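Local coordinates for protein TBC1 domain family member 22A (Homo sapiens, PDB 2QFZ) that probably acts as a GTPase-activating protein for Rab-family GTPases through the Rab-GAP TBC domain held in this chain, at residues N251-R256 with H279-V284; A286-R291 with S323-E328; R106-D111 with I129-L134; P113-E118 with G149-V154; K30-G35 with E41-L46. All blocks are in the same frame, centred on the assembly; numbering follows the deposited sequence.

Contact 1: residues N251-R256 with H279-V284; sequences NNLLMR and HFHLYV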
# COMPACT_ATOMS: atom_id res chain seq x y z
N ASN A 251 1.84 10.00 -1.36
CA ASN A 251 3.22 9.53 -1.25
C ASN A 251 3.37 8.20 -0.49
O ASN A 251 4.16 7.32 -0.87
CB ASN A 251 4.04 10.63 -0.54
CG ASN A 251 5.54 10.39 -0.65
OD1 ASN A 251 6.12 10.46 -1.76
ND2 ASN A 251 6.17 10.13 0.51
N ASN A 252 2.59 8.07 0.59
CA ASN A 252 2.61 6.91 1.48
C ASN A 252 1.38 5.99 1.33
O ASN A 252 1.20 5.07 2.14
CB ASN A 252 2.70 7.37 2.95
CG ASN A 252 4.04 8.10 3.27
OD1 ASN A 252 4.30 9.21 2.79
ND2 ASN A 252 4.87 7.46 4.09
N LEU A 253 0.50 6.31 0.36
CA LEU A 253 -0.74 5.55 0.09
C LEU A 253 -1.62 5.37 1.35
O LEU A 253 -2.14 4.28 1.61
CB LEU A 253 -0.48 4.21 -0.59
CG LEU A 253 0.03 4.32 -2.04
CD1 LEU A 253 0.24 2.93 -2.57
CD2 LEU A 253 -0.92 5.10 -3.00
N LEU A 254 -1.83 6.49 2.06
CA LEU A 254 -2.63 6.59 3.29
C LEU A 254 -2.09 5.78 4.45
O LEU A 254 -2.72 5.79 5.52
CB LEU A 254 -4.12 6.28 3.05
CG LEU A 254 -4.91 7.43 2.40
CD1 LEU A 254 -6.16 6.88 1.86
CD2 LEU A 254 -5.17 8.63 3.42
N MET A 255 -0.90 5.18 4.29
CA MET A 255 -0.34 4.35 5.35
C MET A 255 0.04 5.11 6.59
O MET A 255 0.13 4.51 7.65
CB MET A 255 0.85 3.54 4.89
CG MET A 255 0.49 2.49 3.91
SD MET A 255 1.88 1.47 3.51
CE MET A 255 2.39 0.89 5.14
N ARG A 256 0.27 6.42 6.50
CA ARG A 256 0.55 7.19 7.73
C ARG A 256 -0.72 7.69 8.37
O ARG A 256 -0.65 8.37 9.37
CB ARG A 256 1.51 8.37 7.49
CG ARG A 256 2.90 8.00 6.96
CD ARG A 256 3.82 7.31 7.99
NE ARG A 256 3.69 5.84 7.93
CZ ARG A 256 3.36 5.03 8.94
NH1 ARG A 256 3.11 5.49 10.18
NH2 ARG A 256 3.28 3.73 8.70
N HIS A 279 -5.56 5.08 -9.53
CA HIS A 279 -6.77 5.83 -9.87
C HIS A 279 -7.79 5.70 -8.73
O HIS A 279 -8.21 6.70 -8.15
CB HIS A 279 -7.32 5.29 -11.20
CG HIS A 279 -8.61 5.90 -11.66
ND1 HIS A 279 -9.75 5.15 -11.88
CD2 HIS A 279 -8.93 7.18 -11.98
CE1 HIS A 279 -10.72 5.95 -12.31
NE2 HIS A 279 -10.25 7.18 -12.38
N PHE A 280 -8.18 4.47 -8.39
CA PHE A 280 -9.14 4.28 -7.28
C PHE A 280 -8.70 4.97 -5.97
O PHE A 280 -9.54 5.49 -5.27
CB PHE A 280 -9.46 2.82 -7.02
CG PHE A 280 -10.72 2.61 -6.24
CD1 PHE A 280 -11.91 3.23 -6.61
CD2 PHE A 280 -10.72 1.81 -5.10
CE1 PHE A 280 -13.08 3.06 -5.87
CE2 PHE A 280 -11.91 1.60 -4.37
CZ PHE A 280 -13.08 2.22 -4.77
N HIS A 281 -7.40 4.95 -5.68
CA HIS A 281 -6.83 5.65 -4.52
C HIS A 281 -7.31 7.08 -4.36
O HIS A 281 -7.58 7.52 -3.24
CB HIS A 281 -5.28 5.59 -4.52
CG HIS A 281 -4.66 6.21 -3.30
ND1 HIS A 281 -4.85 5.69 -2.04
CD2 HIS A 281 -3.87 7.30 -3.14
CE1 HIS A 281 -4.26 6.47 -1.15
NE2 HIS A 281 -3.65 7.45 -1.79
N LEU A 282 -7.39 7.82 -5.46
CA LEU A 282 -7.92 9.18 -5.44
C LEU A 282 -9.29 9.28 -4.76
O LEU A 282 -9.52 10.14 -3.95
CB LEU A 282 -8.05 9.75 -6.85
CG LEU A 282 -6.82 9.88 -7.74
CD1 LEU A 282 -7.06 11.01 -8.73
CD2 LEU A 282 -5.56 10.15 -6.93
N TYR A 283 -10.20 8.38 -5.13
CA TYR A 283 -11.57 8.37 -4.60
C TYR A 283 -11.62 7.95 -3.17
O TYR A 283 -12.51 8.37 -2.48
CB TYR A 283 -12.45 7.42 -5.43
CG TYR A 283 -12.55 7.90 -6.83
CD1 TYR A 283 -13.44 8.92 -7.18
CD2 TYR A 283 -11.72 7.39 -7.80
CE1 TYR A 283 -13.50 9.41 -8.51
CE2 TYR A 283 -11.78 7.87 -9.12
CZ TYR A 283 -12.67 8.87 -9.45
OH TYR A 283 -12.72 9.29 -10.76
N VAL A 284 -10.70 7.07 -2.74
CA VAL A 284 -10.58 6.70 -1.33
C VAL A 284 -10.12 7.93 -0.52
O VAL A 284 -10.62 8.17 0.61
CB VAL A 284 -9.63 5.46 -1.13
CG1 VAL A 284 -9.38 5.19 0.37
CG2 VAL A 284 -10.22 4.23 -1.81
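Leu253 and His281 bring their CA atoms to 7.6 Å where the type I' turn from Asn252 to Met255, just past helix 242-251, passes beside helix 276-291. Leu253 and Leu254, the two corner residues of that turn, both have positive phi and both reach for the same imidazole. Leu253 CD2 sits over the centre of one ring face in a CH-pi contact, 3.7 Å from the His281 centroid and 11° off the ring normal. Leu254 CD1 meets His281 CE1 at 3.6 Å and leans back on Val284 CG1 at 3.9 Å. A first torsion of -176° swings the ring of His281 out on the carbonyl side, across to the turn, and its nitrogens bond the OH of Tyr270 and the carbonyl O of Trp249. With an alanine here, both oxygens would probably lose that mate and the methyl of Leu253 would lose its seat. Around this buried joint, Val284 packs on helices 260-270 and 319-335, while Leu253 lies against Leu153 of helix 150-162.

Contact 2: residues A286-R291 with S323-E328; sequences AAFLVR and SLLLAE
Leu325 meets Phe288 and Ala287 with its two methyls divided between them. One branch, CD1, comes down on the backbone of helix 276-291, 3.4 Å from Phe288 N and 3.5 Å from Ala287 C. The other, CD2, reaches the aromatic ring at an oblique slant and stands 4.0 Å from Phe288 CD1. Leu325 has CG anti to the backbone N (chi1 -173°), and this carries its forked end towards the other helix although its CB sets off to the side. Beside it, Ala287 turns its methyl towards the other helix: the CB lies 3.8 Å from Leu325 CD1 and 3.9 Å from Glu328 CB, one turn further on. The pairing illustrates how a small residue lets helices draw close in the all-helical TBC fold, since the CA atoms of Ala287 and Glu328 are 6.0 Å apart. The axes of segments 286-291 and 323-328 approach to 9.0 Å with their directions 115° apart, so the two segments lie well across each other; the second belongs to the last modelled helix, 319-335. Glu328 contributes only the root of its side chain; the chain then bends at chi2 and leaves the interface, its OE1 forming a salt bridge with Arg331. The ring of Phe288, for its part, continues inward, where it meets Trp249 and Trp292 edge-to-face and rests on Leu254.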
# COMPACT_ATOMS: atom_id res chain seq x y z
N ALA A 286 -10.73 11.07 -1.28
CA ALA A 286 -11.89 11.98 -1.27
C ALA A 286 -12.91 11.56 -0.21
O ALA A 286 -13.37 12.41 0.57
CB ALA A 286 -12.52 12.05 -2.66
N ALA A 287 -13.20 10.26 -0.16
CA ALA A 287 -14.05 9.68 0.90
C ALA A 287 -13.45 9.80 2.31
O ALA A 287 -14.16 10.02 3.31
CB ALA A 287 -14.42 8.24 0.56
N PHE A 288 -12.14 9.67 2.41
CA PHE A 288 -11.47 9.79 3.70
C PHE A 288 -11.62 11.21 4.26
O PHE A 288 -11.95 11.41 5.44
CB PHE A 288 -9.99 9.41 3.54
CG PHE A 288 -9.27 9.22 4.80
CD1 PHE A 288 -9.68 8.27 5.73
CD2 PHE A 288 -8.12 9.95 5.06
CE1 PHE A 288 -8.95 8.05 6.92
CE2 PHE A 288 -7.39 9.74 6.25
CZ PHE A 288 -7.80 8.80 7.17
N LEU A 289 -11.43 12.20 3.40
CA LEU A 289 -11.61 13.58 3.79
C LEU A 289 -13.06 13.90 4.27
O LEU A 289 -13.27 14.47 5.35
CB LEU A 289 -11.17 14.51 2.65
CG LEU A 289 -11.04 16.00 2.94
CD1 LEU A 289 -10.07 16.32 4.06
CD2 LEU A 289 -10.64 16.70 1.65
N VAL A 290 -14.06 13.50 3.49
CA VAL A 290 -15.42 13.89 3.76
C VAL A 290 -16.07 13.03 4.84
O VAL A 290 -17.09 13.44 5.36
CB VAL A 290 -16.31 14.05 2.47
CG1 VAL A 290 -15.70 15.10 1.53
CG2 VAL A 290 -16.58 12.76 1.73
N ARG A 291 -15.44 11.90 5.22
CA ARG A 291 -15.78 11.14 6.42
C ARG A 291 -15.75 12.02 7.68
O ARG A 291 -16.59 11.87 8.56
CB ARG A 291 -14.86 9.90 6.55
CG ARG A 291 -14.75 9.23 7.94
CD ARG A 291 -15.98 8.37 8.33
NE ARG A 291 -15.81 7.85 9.70
CZ ARG A 291 -16.09 8.52 10.83
NH1 ARG A 291 -16.55 9.76 10.79
NH2 ARG A 291 -15.90 7.94 12.01
N SER A 323 -14.48 -0.99 5.09
CA SER A 323 -15.55 -1.39 4.16
C SER A 323 -16.46 -0.22 3.84
O SER A 323 -16.86 -0.03 2.69
CB SER A 323 -16.44 -2.53 4.74
OG SER A 323 -15.64 -3.56 5.28
N LEU A 324 -16.81 0.56 4.85
CA LEU A 324 -17.58 1.79 4.63
C LEU A 324 -16.83 2.80 3.78
O LEU A 324 -17.37 3.30 2.79
CB LEU A 324 -17.98 2.42 5.97
CG LEU A 324 -19.04 1.63 6.74
N LEU A 325 -15.56 3.07 4.11
CA LEU A 325 -14.75 3.98 3.32
C LEU A 325 -14.70 3.55 1.83
O LEU A 325 -14.87 4.38 0.89
CB LEU A 325 -13.34 4.08 3.92
CG LEU A 325 -12.36 5.10 3.35
CD1 LEU A 325 -12.92 6.53 3.58
CD2 LEU A 325 -10.96 4.93 3.97
N LEU A 326 -14.53 2.26 1.60
CA LEU A 326 -14.45 1.78 0.22
C LEU A 326 -15.79 1.88 -0.51
O LEU A 326 -15.83 2.14 -1.74
CB LEU A 326 -13.91 0.34 0.18
CG LEU A 326 -12.43 0.15 0.50
CD1 LEU A 326 -12.07 -1.39 0.78
CD2 LEU A 326 -11.57 0.71 -0.62
N ALA A 327 -16.90 1.66 0.22
CA ALA A 327 -18.24 1.76 -0.36
C ALA A 327 -18.55 3.19 -0.80
O ALA A 327 -19.05 3.42 -1.90
CB ALA A 327 -19.34 1.20 0.64
N GLU A 328 -18.19 4.16 0.04
CA GLU A 328 -18.21 5.59 -0.30
C GLU A 328 -17.32 5.99 -1.48
O GLU A 328 -17.76 6.67 -2.41
CB GLU A 328 -17.84 6.40 0.95
CG GLU A 328 -18.93 6.27 2.01
CD GLU A 328 -20.31 6.40 1.34
OE1 GLU A 328 -20.61 7.54 0.88
OE2 GLU A 328 -21.02 5.37 1.20

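Contact 3: residues R106-D111 with I129-L134; sequences RQIHID and IFERIL
Glu131 lies against Ile108 and His109, and its side chain changes character along its length. Its CB touches Ile108 CG2 at 4.0 Å, and its CG packs more closely on the same methyl, at 3.7 Å, the two side chains sliding past one another in opposite directions. Beyond CG the chain is extended (chi2 175°), which carries the carboxylate along to the neighbouring imidazole. There OE2 stands over one face of the His109 ring, 3.8 Å from ND1, with the carboxylate and ring planes 51° apart. The oxygen lies over the ring and makes no hydrogen bond to it, though a protonated imidazole would probably find the approach favourable. The other oxygen, OE1, is hydrogen-bonded to the OH of Tyr105. Further along, Ile108 CD1 comes to 3.9 Å from the backbone atom Leu134 C. Ile108 and Asp111 match the first two fixed positions of the IxxDxxR signature of TBC domains, and Asp111 OD2 is bonded by the OH of Tyr146, which belongs to the matching YxQ signature. The two segments run roughly antiparallel, their axis directions 146° apart and 10.0 Å at closest approach. Helix 102-111 flanks one side of helix 124-140, which packs through Phe130 and Leu134 on helix 150-162, and through Ile133 on helix 181-200 and on Tyr85 of helix 74-91.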
# COMPACT_ATOMS: atom_id res chain seq x y z
N ARG A 106 22.66 5.70 3.11
CA ARG A 106 22.59 6.51 4.33
C ARG A 106 21.18 7.03 4.54
O ARG A 106 20.67 6.97 5.67
CB ARG A 106 23.58 7.69 4.33
CG ARG A 106 23.69 8.37 5.73
CD ARG A 106 24.56 9.65 5.73
NE ARG A 106 24.76 10.14 7.11
CZ ARG A 106 24.04 11.10 7.70
NH1 ARG A 106 23.05 11.72 7.06
NH2 ARG A 106 24.31 11.45 8.95
N GLN A 107 20.54 7.53 3.47
CA GLN A 107 19.13 7.91 3.56
C GLN A 107 18.25 6.75 4.07
O GLN A 107 17.39 6.93 4.97
CB GLN A 107 18.62 8.44 2.21
CG GLN A 107 19.11 9.86 1.85
CD GLN A 107 18.43 10.40 0.60
OE1 GLN A 107 17.34 10.98 0.67
NE2 GLN A 107 19.07 10.18 -0.56
N ILE A 108 18.47 5.54 3.54
CA ILE A 108 17.65 4.36 3.92
C ILE A 108 17.93 3.95 5.38
O ILE A 108 17.00 3.58 6.10
CB ILE A 108 17.86 3.15 2.95
CG1 ILE A 108 17.36 3.50 1.55
CG2 ILE A 108 17.20 1.87 3.51
CD1 ILE A 108 17.97 2.63 0.40
N HIS A 109 19.20 4.05 5.80
CA HIS A 109 19.62 3.70 7.19
C HIS A 109 19.02 4.63 8.24
O HIS A 109 18.84 4.23 9.39
CB HIS A 109 21.16 3.73 7.30
CG HIS A 109 21.71 2.88 8.42
ND1 HIS A 109 21.01 2.59 9.57
CD2 HIS A 109 22.92 2.27 8.56
CE1 HIS A 109 21.75 1.83 10.36
NE2 HIS A 109 22.91 1.62 9.77
N ILE A 110 18.72 5.86 7.86
CA ILE A 110 18.11 6.83 8.77
C ILE A 110 16.60 6.63 8.92
O ILE A 110 16.05 6.74 10.02
CB ILE A 110 18.39 8.26 8.30
CG1 ILE A 110 19.88 8.59 8.53
CG2 ILE A 110 17.49 9.28 9.03
CD1 ILE A 110 20.42 9.68 7.61
N ASP A 111 15.94 6.36 7.81
CA ASP A 111 14.48 6.20 7.78
C ASP A 111 14.01 4.86 8.32
O ASP A 111 13.09 4.84 9.13
CB ASP A 111 13.96 6.34 6.35
CG ASP A 111 14.09 7.77 5.81
OD1 ASP A 111 14.41 8.70 6.59
OD2 ASP A 111 13.88 7.94 4.59
N ILE A 129 16.40 -6.72 6.06
CA ILE A 129 15.66 -7.14 4.86
C ILE A 129 15.11 -5.88 4.21
O ILE A 129 15.24 -5.69 3.01
CB ILE A 129 14.49 -8.07 5.20
CG1 ILE A 129 15.00 -9.42 5.66
CG2 ILE A 129 13.57 -8.23 3.98
CD1 ILE A 129 13.89 -10.28 6.34
N PHE A 130 14.49 -5.03 5.02
CA PHE A 130 13.84 -3.79 4.53
C PHE A 130 14.82 -2.92 3.79
O PHE A 130 14.50 -2.47 2.69
CB PHE A 130 13.18 -3.01 5.69
CG PHE A 130 11.75 -3.45 6.00
CD1 PHE A 130 11.43 -4.78 6.15
CD2 PHE A 130 10.72 -2.52 6.13
CE1 PHE A 130 10.13 -5.18 6.44
CE2 PHE A 130 9.43 -2.92 6.41
CZ PHE A 130 9.14 -4.26 6.56
N GLU A 131 16.00 -2.68 4.38
CA GLU A 131 17.09 -1.87 3.74
C GLU A 131 17.58 -2.45 2.43
O GLU A 131 17.86 -1.72 1.45
CB GLU A 131 18.32 -1.74 4.70
CG GLU A 131 18.06 -0.84 5.88
CD GLU A 131 19.19 -0.79 6.90
OE1 GLU A 131 20.27 -1.37 6.64
OE2 GLU A 131 18.99 -0.15 7.98
N ARG A 132 17.72 -3.77 2.41
CA ARG A 132 18.20 -4.44 1.22
C ARG A 132 17.21 -4.39 0.08
O ARG A 132 17.59 -4.11 -1.07
CB ARG A 132 18.57 -5.89 1.55
CG ARG A 132 19.39 -6.53 0.48
CD ARG A 132 20.09 -7.74 0.99
NE ARG A 132 19.22 -8.55 1.83
CZ ARG A 132 19.61 -9.55 2.60
NH1 ARG A 132 20.90 -9.93 2.64
NH2 ARG A 132 18.69 -10.22 3.30
N ILE A 133 15.93 -4.67 0.36
CA ILE A 133 14.86 -4.53 -0.69
C ILE A 133 14.84 -3.11 -1.26
O ILE A 133 14.80 -2.91 -2.49
CB ILE A 133 13.44 -4.85 -0.12
CG1 ILE A 133 13.27 -6.36 0.12
CG2 ILE A 133 12.31 -4.37 -1.09
CD1 ILE A 133 12.01 -6.71 0.97
N LEU A 134 14.87 -2.12 -0.36
CA LEU A 134 14.77 -0.71 -0.74
C LEU A 134 16.03 -0.23 -1.48
O LEU A 134 15.95 0.42 -2.52
CB LEU A 134 14.44 0.16 0.52
CG LEU A 134 13.00 0.02 1.03
CD1 LEU A 134 12.84 0.59 2.41
CD2 LEU A 134 12.06 0.67 0.02

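Contact 4: residues P113-E118 with G149-V154; sequences PRMSPE and GINDLV
Met115 and Asn151 form a buried contact of sulfur, amide and water, joining the loop after helix 102-111 to the start of helix 150-162. The amide N-H of Asn151 is directed at the thioether: ND2 lies 3.3 Å from Met115 SD, a weak hydrogen bond but fairly straight at 166°. Its CG sits between the backbone N and carbonyl carbon (chi1 63°), turning the amide that way. The methyl wraps on past it, bringing Met115 CE to 3.1 Å from Asn151 O, a tight fit. Asn151 OD1 takes the N-H of Gly149, whose N is 2.8 Å off, nearly in line with the C=O bond, and the two bonds hold the amide's rotation. Two waters that donate to Asp152 OD1 tie it to the Ser116 backbone, one through O and the other through N. Asp152 OD2 takes a salt bridge from Arg256 and a hydrogen bond from Asn252. Were Met115 an alanine, Asn151 ND2 would probably lose its sulfur acceptor and a gap would open beside the helix start. Arg114, just before Met115, and Gln148, just before Gly149, hold the signature positions of the arginine and glutamine fingers of characterised TBC domains, consistent with a Rab-GAP site.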
# COMPACT_ATOMS: atom_id res chain seq x y z
N PRO A 113 15.16 2.45 10.49
CA PRO A 113 15.15 2.33 11.96
C PRO A 113 14.06 3.06 12.75
O PRO A 113 13.72 2.60 13.83
CB PRO A 113 16.52 2.85 12.34
CG PRO A 113 17.38 2.36 11.22
CD PRO A 113 16.53 2.68 10.00
N ARG A 114 13.50 4.14 12.21
CA ARG A 114 12.50 4.93 12.94
C ARG A 114 11.10 4.86 12.31
O ARG A 114 10.24 5.69 12.63
CB ARG A 114 12.89 6.42 13.02
CG ARG A 114 14.39 6.80 12.87
CD ARG A 114 14.55 8.23 12.28
NE ARG A 114 13.67 8.41 11.11
CZ ARG A 114 13.59 9.51 10.36
NH1 ARG A 114 12.71 9.52 9.33
NH2 ARG A 114 14.36 10.58 10.61
N MET A 115 10.87 3.90 11.41
CA MET A 115 9.55 3.80 10.77
C MET A 115 8.61 2.92 11.60
O MET A 115 9.02 2.27 12.57
CB MET A 115 9.68 3.32 9.30
CG MET A 115 9.84 1.84 9.12
SD MET A 115 10.29 1.38 7.43
CE MET A 115 8.67 1.01 6.75
N SER A 116 7.33 2.92 11.23
CA SER A 116 6.29 2.19 11.93
C SER A 116 5.94 0.91 11.14
O SER A 116 6.12 0.88 9.92
CB SER A 116 5.07 3.11 12.12
OG SER A 116 3.84 2.39 12.09
N PRO A 117 5.46 -0.15 11.83
CA PRO A 117 5.29 -0.34 13.28
C PRO A 117 6.58 -0.77 13.97
O PRO A 117 7.30 -1.64 13.48
CB PRO A 117 4.22 -1.45 13.36
CG PRO A 117 3.75 -1.65 11.90
CD PRO A 117 4.91 -1.31 11.10
N GLU A 118 6.86 -0.14 15.11
CA GLU A 118 8.18 -0.22 15.77
C GLU A 118 8.55 -1.63 16.31
O GLU A 118 9.71 -2.02 16.27
CB GLU A 118 8.27 0.81 16.91
N GLY A 149 8.94 7.36 2.00
CA GLY A 149 7.56 6.99 1.64
C GLY A 149 7.48 5.63 0.96
O GLY A 149 6.61 4.80 1.29
N ILE A 150 8.39 5.37 0.01
CA ILE A 150 8.47 4.03 -0.58
C ILE A 150 8.79 2.96 0.48
O ILE A 150 8.35 1.83 0.35
CB ILE A 150 9.48 3.91 -1.71
CG1 ILE A 150 9.15 4.86 -2.84
CG2 ILE A 150 9.51 2.46 -2.28
CD1 ILE A 150 10.07 4.67 -4.03
N ASN A 151 9.54 3.30 1.52
CA ASN A 151 9.83 2.36 2.61
C ASN A 151 8.58 1.77 3.28
O ASN A 151 8.56 0.60 3.64
CB ASN A 151 10.76 3.04 3.67
CG ASN A 151 10.12 4.25 4.34
OD1 ASN A 151 9.80 5.23 3.68
ND2 ASN A 151 9.92 4.16 5.65
N ASP A 152 7.52 2.58 3.42
CA ASP A 152 6.22 2.11 3.95
C ASP A 152 5.53 1.06 3.04
O ASP A 152 4.87 0.11 3.52
CB ASP A 152 5.22 3.28 4.10
CG ASP A 152 5.27 3.96 5.48
OD1 ASP A 152 5.77 3.36 6.47
OD2 ASP A 152 4.74 5.10 5.57
N LEU A 153 5.68 1.21 1.75
CA LEU A 153 5.03 0.28 0.83
C LEU A 153 5.60 -1.15 0.92
O LEU A 153 4.97 -2.09 0.44
CB LEU A 153 5.05 0.82 -0.60
CG LEU A 153 4.59 2.27 -0.75
CD1 LEU A 153 4.62 2.65 -2.19
CD2 LEU A 153 3.26 2.56 -0.17
N VAL A 154 6.76 -1.32 1.57
CA VAL A 154 7.33 -2.66 1.82
C VAL A 154 6.49 -3.43 2.85
O VAL A 154 6.29 -4.62 2.73
CB VAL A 154 8.81 -2.59 2.36
CG1 VAL A 154 9.36 -4.02 2.66
CG2 VAL A 154 9.74 -1.86 1.39
O HOH W 1 5.19 0.74 7.37
O HOH W 2 6.75 4.50 8.51

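Contact 5: residues K30-G35 with E41-L46; sequences KQLLAG and EELRRL
Leu32 is the main bump of this contact, and the hollow it enters lies on helix 40-47 between Glu42, Leu43 and Leu46. Its CD1 methyl settles against the backbone of Leu43, 3.7 Å from that residue's N, and reaches Leu46 CD1 at 4.0 Å on the far wall. Its other methyl, CD2, rests on Glu42 CB, also at 4.0 Å; beyond that CB the glutamate bends at chi2 and its carboxylate leaves the interface. The fit is answered in reverse by Leu43, whose first torsion (chi1 -169°) sets CG opposite its own N and tilts its CD1 methyl towards the opposing helix. There it fits between two leucines, 4.1 Å from Leu32 CD1 and 3.7 Å from Leu33 CD2, with the side chains of Leu33 and Leu43 crossing at about a right angle. No hydrogen bond spans the two segments. They form a short, nearly antiparallel helical hairpin, its axes 10.4 Å apart at closest and their directions 154° apart. The hairpin is a surface element at the N-terminal end of the modelled chain, and its inner side is covered by helix 56-63, which receives Leu33 on Met58, Thr59 and Leu62, and Arg44 on Leu63.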
# COMPACT_ATOMS: atom_id res chain seq x y z
N LYS A 30 -10.45 -20.82 -2.18
CA LYS A 30 -9.59 -22.01 -2.33
C LYS A 30 -9.90 -22.75 -3.62
O LYS A 30 -8.99 -23.21 -4.30
CB LYS A 30 -9.74 -22.94 -1.13
CG LYS A 30 -9.12 -22.39 0.12
CD LYS A 30 -9.23 -23.38 1.30
N GLN A 31 -11.18 -22.81 -3.98
CA GLN A 31 -11.58 -23.48 -5.20
C GLN A 31 -11.08 -22.73 -6.42
O GLN A 31 -10.56 -23.36 -7.34
CB GLN A 31 -13.08 -23.67 -5.26
CG GLN A 31 -13.46 -24.92 -6.02
CD GLN A 31 -14.94 -25.10 -6.16
OE1 GLN A 31 -15.72 -24.68 -5.30
NE2 GLN A 31 -15.35 -25.76 -7.25
N LEU A 32 -11.22 -21.39 -6.43
CA LEU A 32 -10.62 -20.56 -7.52
C LEU A 32 -9.11 -20.73 -7.61
O LEU A 32 -8.59 -20.95 -8.70
CB LEU A 32 -10.90 -19.05 -7.36
CG LEU A 32 -12.21 -18.52 -7.94
CD1 LEU A 32 -12.47 -17.11 -7.44
CD2 LEU A 32 -12.13 -18.55 -9.44
N LEU A 33 -8.41 -20.61 -6.48
CA LEU A 33 -6.96 -20.75 -6.48
C LEU A 33 -6.43 -22.12 -6.99
O LEU A 33 -5.30 -22.19 -7.44
CB LEU A 33 -6.40 -20.51 -5.09
CG LEU A 33 -6.68 -19.19 -4.37
CD1 LEU A 33 -5.68 -19.08 -3.26
CD2 LEU A 33 -6.62 -18.03 -5.35
N ALA A 34 -7.22 -23.19 -6.87
CA ALA A 34 -6.76 -24.53 -7.26
C ALA A 34 -6.79 -24.73 -8.78
O ALA A 34 -6.11 -25.60 -9.29
CB ALA A 34 -7.59 -25.62 -6.54
N GLY A 35 -7.56 -23.92 -9.48
CA GLY A 35 -7.49 -23.89 -10.94
C GLY A 35 -8.25 -25.04 -11.59
O GLY A 35 -9.36 -25.34 -11.17
N GLU A 41 -10.69 -12.71 -13.16
CA GLU A 41 -11.87 -11.83 -13.13
C GLU A 41 -12.72 -12.17 -11.93
O GLU A 41 -13.01 -11.28 -11.10
CB GLU A 41 -12.70 -11.96 -14.43
CG GLU A 41 -14.09 -11.28 -14.36
N GLU A 42 -13.10 -13.44 -11.82
CA GLU A 42 -13.82 -13.94 -10.67
C GLU A 42 -13.08 -13.77 -9.33
O GLU A 42 -13.70 -13.44 -8.34
CB GLU A 42 -14.23 -15.42 -10.83
CG GLU A 42 -15.51 -15.63 -11.62
CD GLU A 42 -16.56 -14.57 -11.32
OE1 GLU A 42 -17.12 -14.59 -10.20
OE2 GLU A 42 -16.79 -13.70 -12.20
N LEU A 43 -11.78 -14.01 -9.30
CA LEU A 43 -10.99 -13.77 -8.07
C LEU A 43 -11.03 -12.29 -7.62
O LEU A 43 -11.21 -12.03 -6.42
CB LEU A 43 -9.53 -14.19 -8.29
CG LEU A 43 -8.60 -14.26 -7.08
CD1 LEU A 43 -9.05 -15.35 -6.11
CD2 LEU A 43 -7.13 -14.47 -7.55
N ARG A 44 -10.84 -11.37 -8.58
CA ARG A 44 -10.96 -9.89 -8.35
C ARG A 44 -12.29 -9.48 -7.80
O ARG A 44 -12.34 -8.71 -6.85
CB ARG A 44 -10.75 -9.09 -9.63
CG ARG A 44 -9.35 -9.03 -10.06
CD ARG A 44 -9.17 -8.15 -11.25
NE ARG A 44 -7.90 -8.49 -11.87
CZ ARG A 44 -7.76 -9.26 -12.95
NH1 ARG A 44 -8.83 -9.75 -13.58
NH2 ARG A 44 -6.54 -9.51 -13.42
N ARG A 45 -13.38 -9.98 -8.41
CA ARG A 45 -14.73 -9.69 -7.92
C ARG A 45 -14.95 -10.20 -6.49
O ARG A 45 -15.66 -9.57 -5.71
CB ARG A 45 -15.78 -10.26 -8.89
CG ARG A 45 -17.19 -10.29 -8.34
N LEU A 46 -14.33 -11.33 -6.13
CA LEU A 46 -14.46 -11.82 -4.76
C LEU A 46 -13.56 -11.03 -3.79
O LEU A 46 -13.94 -10.76 -2.68
CB LEU A 46 -14.12 -13.30 -4.65
CG LEU A 46 -15.19 -14.34 -4.98
CD1 LEU A 46 -14.73 -15.68 -4.45
CD2 LEU A 46 -16.54 -13.98 -4.42

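Overall arrangement
Four of the contacts make a continuous chain of packing, while contact 5 stands apart, its centre about 22 Å from that of the chain and its nearest atoms about 10 Å from contact 2. Contacts 3 and 4, with centres about 9 Å apart, interlock as Leu134 CD1 packs on Asn151 CB at 3.5 Å. Contact 4 passes to contact 1 through the salt bridge from Arg256 NE to Asp152 OD2, 2.7 Å long. Contacts 1 and 2 share helix 276-291, with Val284 CG1 3.9 Å from Leu325 CD2. The presumed Rab-GAP site lies by contacts 3 and 4; contact 2 is about 24 Å from contact 4, centre to centre.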